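Local coordinates for protein NalP translocator (Neisseria meningitidis, PDB 1UYN) that inserts into the outer membrane as a beta-barrel and forms the hydrophilic pore through which the autotransporter's protease passenger domain reaches the cell surface, at residues 55-59 / 60-64; 233-236 / 237-241. All coordinates share one frame; numbering follows the deposited sequence.

Contact 1 (55-59 / 60-64); sequences TWEQG and GVEGK
Two torsions bring Glu57 against Glu62: CG stands anti to the backbone N (chi1 -167°), and a bend at chi2 (94°) then lays the carboxylate across the opposite chain. OE1 thereby comes alongside Glu62 CB, an approach whose closeness carries no weight at this resolution, while OE2 lies near Gly60 O, another acceptor, and makes no bond to it. The two side chains cross at about a right angle and their carboxylate planes are nearly perpendicular. Glu57 OE1 and Glu62 OE2 remain 4.6 Å apart without a bond, so the like charges may raise each other's proton affinity somewhat. On the same face, Thr55 and Lys64 run side by side in one direction, and the methyl CG2 of Thr55 rests on Lys64 CG at 3.7 Å.

This is the first hairpin of the twelve-stranded autotransporter barrel, where strands 43-57 and 62-79 are joined at the extracellular end. The 157° between the two short strand segments and the bond pattern mark the pairing as antiparallel. Trp56 and Gly63 form a hydrogen-bonded pair, with Trp56 N to Gly63 O and Gly63 N to Trp56 O both at 3.0 Å; Thr55 with Lys64 and Glu57 with Glu62 are the flanking non-hydrogen-bonded pairs. The straightest bond closes the turn, Gln58 N to Val61 O at 2.9 Å, its donor lying above the carbonyl plane. Gly59 and Gly60 both have positive phi in this tight reversal.

Trp56 points to the other face, into the barrel, where Gly63 opposite it brings no side chain. Gln58 CG sits 3.5 Å above the indole plane, displaced toward the ring's rim, and Gln58 NE2 reaches on to the carbonyl O of Asp16 in helix 12-34. Tyr295 meets the indole edge-to-face.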
loop_
_atom_site.group_PDB
_atom_site.type_symbol
_atom_site.label_atom_id
_atom_site.label_comp_id
_atom_site.label_asym_id
_atom_site.label_seq_id
_atom_site.Cartn_x
_atom_site.Cartn_y
_atom_site.Cartn_z
ATOM N N THR A 55 13.891 -5.514 -1.302
ATOM C CA THR A 55 15.097 -4.972 -0.702
ATOM C C THR A 55 15.095 -3.451 -0.928
ATOM O O THR A 55 14.453 -2.954 -1.864
ATOM C CB THR A 55 16.343 -5.619 -1.332
ATOM O OG1 THR A 55 16.211 -5.618 -2.750
ATOM C CG2 THR A 55 16.437 -7.090 -0.993
ATOM N N TRP A 56 15.810 -2.711 -0.077
ATOM C CA TRP A 56 15.793 -1.257 -0.164
ATOM C C TRP A 56 17.029 -0.671 0.502
ATOM O O TRP A 56 17.229 -0.851 1.690
ATOM C CB TRP A 56 14.504 -0.765 0.497
ATOM C CG TRP A 56 14.049 0.672 0.233
ATOM C CD1 TRP A 56 14.701 1.653 -0.485
ATOM C CD2 TRP A 56 12.825 1.284 0.715
ATOM N NE1 TRP A 56 13.961 2.819 -0.473
ATOM C CE2 TRP A 56 12.816 2.630 0.257
ATOM C CE3 TRP A 56 11.738 0.827 1.490
ATOM C CZ2 TRP A 56 11.770 3.520 0.541
ATOM C CZ3 TRP A 56 10.690 1.730 1.789
ATOM C CH2 TRP A 56 10.717 3.057 1.314
ATOM N N GLU A 57 17.875 0.008 -0.260
ATOM C CA GLU A 57 18.883 0.888 0.326
ATOM C C GLU A 57 18.288 2.266 0.666
ATOM O O GLU A 57 17.925 3.028 -0.229
ATOM C CB GLU A 57 20.058 1.082 -0.623
ATOM C CG GLU A 57 21.276 1.717 0.043
ATOM C CD GLU A 57 22.249 0.680 0.530
ATOM O OE1 GLU A 57 21.902 -0.522 0.389
ATOM O OE2 GLU A 57 23.354 1.046 1.042
ATOM N N GLN A 58 18.212 2.580 1.953
ATOM C CA GLN A 58 17.651 3.835 2.423
ATOM C C GLN A 58 18.750 4.681 3.026
ATOM O O GLN A 58 18.924 4.716 4.258
ATOM C CB GLN A 58 16.581 3.584 3.490
ATOM C CG GLN A 58 15.315 2.927 2.976
ATOM C CD GLN A 58 14.167 3.079 3.935
ATOM O OE1 GLN A 58 13.725 4.209 4.186
ATOM N NE2 GLN A 58 13.653 1.943 4.467
ATOM N N GLY A 59 19.496 5.361 2.149
ATOM C CA GLY A 59 20.534 6.289 2.556
ATOM C C GLY A 59 21.662 5.584 3.266
ATOM O O GLY A 59 21.970 5.905 4.403
ATOM N N GLY A 60 22.257 4.605 2.594
ATOM C CA GLY A 60 23.458 3.945 3.084
ATOM C C GLY A 60 23.197 2.585 3.727
ATOM O O GLY A 60 24.122 1.761 3.864
ATOM N N VAL A 61 21.941 2.330 4.088
ATOM C CA VAL A 61 21.573 1.121 4.806
ATOM C C VAL A 61 20.660 0.261 3.947
ATOM O O VAL A 61 19.551 0.681 3.658
ATOM C CB VAL A 61 20.859 1.506 6.123
ATOM C CG1 VAL A 61 20.683 0.311 7.017
ATOM C CG2 VAL A 61 21.643 2.599 6.854
ATOM N N GLU A 62 21.124 -0.928 3.540
ATOM C CA GLU A 62 20.254 -1.918 2.867
ATOM C C GLU A 62 19.416 -2.656 3.880
ATOM O O GLU A 62 19.874 -2.959 4.966
ATOM C CB GLU A 62 21.015 -2.981 2.000
ATOM C CG GLU A 62 20.235 -3.403 0.716
ATOM C CD GLU A 62 20.587 -4.796 0.148
ATOM O OE1 GLU A 62 20.180 -5.822 0.744
ATOM O OE2 GLU A 62 21.249 -4.885 -0.921
ATOM N N GLY A 63 18.201 -2.987 3.480
ATOM C CA GLY A 63 17.290 -3.723 4.315
ATOM C C GLY A 63 16.358 -4.580 3.511
ATOM O O GLY A 63 16.342 -4.518 2.273
ATOM N N LYS A 64 15.606 -5.420 4.217
ATOM C CA LYS A 64 14.734 -6.375 3.575
ATOM C C LYS A 64 13.377 -6.278 4.248
ATOM O O LYS A 64 13.227 -6.547 5.443
ATOM C CB LYS A 64 15.316 -7.797 3.658
ATOM C CG LYS A 64 16.330 -8.124 2.557
ATOM C CD LYS A 64 17.320 -9.253 2.918
ATOM C CE LYS A 64 18.139 -9.704 1.687
ATOM N NZ LYS A 64 19.544 -10.200 2.002
#

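Contact 2 (233-236 / 237-241); sequences ERDL and NGRDY
Ahead of the salt bridge between Asp235 and Arg239, Glu233 turns its carboxylate into the barrel, where Lys30 of helix 12-34 and Arg180 hold it. Arg234, next along strand 224-235, lies on the other face; its extended side chain curls back at the end, and NH1 makes a weak bond to Asp235 O at 3.4 Å.

Asp235, the last residue of the strand, carries the contact. With CG beside the backbone N (chi1 -66°), its carboxylate comes to the side of the Arg239 guanidinium that bears NE and NH2. Two nitrogens grip two oxygens: Arg239 NE lies 2.7 Å from Asp235 OD2, and Arg239 NH2 lies 3.1 Å from Asp235 OD1. The grip is twisted, since the two planes are 56° apart. Asp235 OD1 is in the guanidinium plane, whereas both nitrogens approach from above the carboxylate plane. Arg239 can present this side because its chain, extended through chi2, bends at chi3 (-74°).

Leu236 leaves the strand as the extracellular connection to strand 265-278 begins, its backbone still bonded to Leu208. Asn237, directly after it, bonds through its amide to Leu208 N and Gly206 O, so the departing loop is tied to strand 199-219. The chain bulges outward at Asn237 and comes back in at Arg239, which brings its side chain to the Asp235 carboxylate.

The guanidinium is engaged on all three nitrogens: NH1 donates to Tyr241 OH at 2.9 Å, and NH2 has a second carboxylate in Asp182 OD2. Such bonding fixes the rotation of the group, and the arginine's positive charge would probably favour the ionised form of Asp235, an effect that the nearby Asp182 would partly offset, consistent with the polar, charged lining of a hydrophilic pore.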
loop_
_atom_site.group_PDB
_atom_site.type_symbol
_atom_site.label_atom_id
_atom_site.label_comp_id
_atom_site.label_asym_id
_atom_site.label_seq_id
_atom_site.Cartn_x
_atom_site.Cartn_y
_atom_site.Cartn_z
ATOM N N GLU A 233 5.630 6.452 -10.178
ATOM C CA GLU A 233 5.343 6.862 -8.808
ATOM C C GLU A 233 6.602 7.519 -8.240
ATOM O O GLU A 233 7.712 7.072 -8.469
ATOM C CB GLU A 233 4.902 5.646 -8.020
ATOM C CG GLU A 233 4.890 5.783 -6.503
ATOM C CD GLU A 233 3.810 4.899 -5.825
ATOM O OE1 GLU A 233 3.047 4.134 -6.569
ATOM O OE2 GLU A 233 3.690 5.019 -4.570
ATOM N N ARG A 234 6.438 8.619 -7.544
ATOM C CA ARG A 234 7.576 9.403 -7.117
ATOM C C ARG A 234 7.177 10.350 -6.011
ATOM O O ARG A 234 6.193 11.046 -6.131
ATOM C CB ARG A 234 8.105 10.229 -8.282
ATOM C CG ARG A 234 9.426 10.922 -8.027
ATOM C CD ARG A 234 9.816 11.756 -9.175
ATOM N NE ARG A 234 11.247 12.015 -9.287
ATOM C CZ ARG A 234 11.854 12.934 -8.597
ATOM N NH1 ARG A 234 11.196 13.678 -7.697
ATOM N NH2 ARG A 234 13.131 13.117 -8.789
ATOM N N ASP A 235 7.965 10.435 -4.958
ATOM C CA ASP A 235 7.650 11.421 -3.949
ATOM C C ASP A 235 7.928 12.789 -4.556
ATOM O O ASP A 235 8.869 12.976 -5.315
ATOM C CB ASP A 235 8.420 11.173 -2.657
ATOM C CG ASP A 235 8.009 9.883 -1.963
ATOM O OD1 ASP A 235 6.990 9.266 -2.306
ATOM O OD2 ASP A 235 8.662 9.379 -1.044
ATOM N N LEU A 236 7.034 13.721 -4.305
ATOM C CA LEU A 236 7.156 15.051 -4.864
ATOM C C LEU A 236 7.851 15.976 -3.890
ATOM O O LEU A 236 8.306 17.052 -4.294
ATOM C CB LEU A 236 5.773 15.587 -5.312
ATOM C CG LEU A 236 5.085 14.651 -6.308
ATOM C CD1 LEU A 236 3.773 15.222 -6.831
ATOM C CD2 LEU A 236 6.054 14.333 -7.453
ATOM N N ASN A 237 7.958 15.533 -2.637
ATOM C CA ASN A 237 8.703 16.224 -1.582
ATOM C C ASN A 237 9.423 15.268 -0.680
ATOM O O ASN A 237 9.546 14.099 -0.974
ATOM C CB ASN A 237 7.804 17.169 -0.781
ATOM C CG ASN A 237 6.764 16.451 0.092
ATOM O OD1 ASN A 237 6.113 15.480 -0.338
ATOM N ND2 ASN A 237 6.547 16.979 1.302
ATOM N N GLY A 238 9.920 15.758 0.430
ATOM C CA GLY A 238 10.727 14.943 1.329
ATOM C C GLY A 238 9.969 13.885 2.084
ATOM O O GLY A 238 8.808 14.067 2.489
ATOM N N ARG A 239 10.613 12.746 2.260
ATOM C CA ARG A 239 10.017 11.684 3.043
ATOM C C ARG A 239 11.102 11.225 3.961
ATOM O O ARG A 239 11.781 10.261 3.697
ATOM C CB ARG A 239 9.519 10.550 2.173
ATOM C CG ARG A 239 8.663 9.553 2.927
ATOM C CD ARG A 239 8.349 8.306 2.154
ATOM N NE ARG A 239 7.354 8.480 1.080
ATOM C CZ ARG A 239 6.020 8.508 1.260
ATOM N NH1 ARG A 239 5.483 8.422 2.484
ATOM N NH2 ARG A 239 5.229 8.642 0.213
ATOM N N ASP A 240 11.272 11.985 5.032
ATOM C CA ASP A 240 12.249 11.720 6.081
ATOM C C ASP A 240 11.513 11.231 7.322
ATOM O O ASP A 240 10.654 11.957 7.875
ATOM C CB ASP A 240 12.954 13.034 6.413
ATOM C CG ASP A 240 14.360 12.856 6.942
ATOM O OD1 ASP A 240 14.734 11.744 7.412
ATOM O OD2 ASP A 240 15.140 13.852 6.931
ATOM N N TYR A 241 11.832 10.015 7.739
ATOM C CA TYR A 241 11.305 9.481 8.971
ATOM C C TYR A 241 12.397 9.304 10.007
ATOM O O TYR A 241 12.223 8.605 10.981
ATOM C CB TYR A 241 10.574 8.189 8.694
ATOM C CG TYR A 241 9.375 8.365 7.793
ATOM C CD1 TYR A 241 8.549 9.490 7.906
ATOM C CD2 TYR A 241 9.054 7.394 6.854
ATOM C CE1 TYR A 241 7.462 9.675 7.077
ATOM C CE2 TYR A 241 7.943 7.544 6.004
ATOM C CZ TYR A 241 7.150 8.704 6.116
ATOM O OH TYR A 241 6.060 8.888 5.299
#

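Overall arrangement
Contacts 1 and 2 belong to one closed antiparallel barrel, at the turn after its first strand and the loop after its ninth, both at the extracellular end. Their centres are 16 Å apart and their nearest atoms about 6 Å apart, so they do not touch; the inward-facing Trp56 CH2 and Arg239 CD, for example, are separated by 5.8 Å. Helix 12-34, which threads the pore, links them: Gln58 of contact 1 and Tyr241 of contact 2 both touch Ala19. The bound detergent, pentaethylene glycol monodecyl ether, lies farther down the barrel wall, at Gln70, Val72 and Ile74 on the second strand of the contact 1 hairpin and at Ala86, Leu88 and Met90 on the neighbouring strand 82-97.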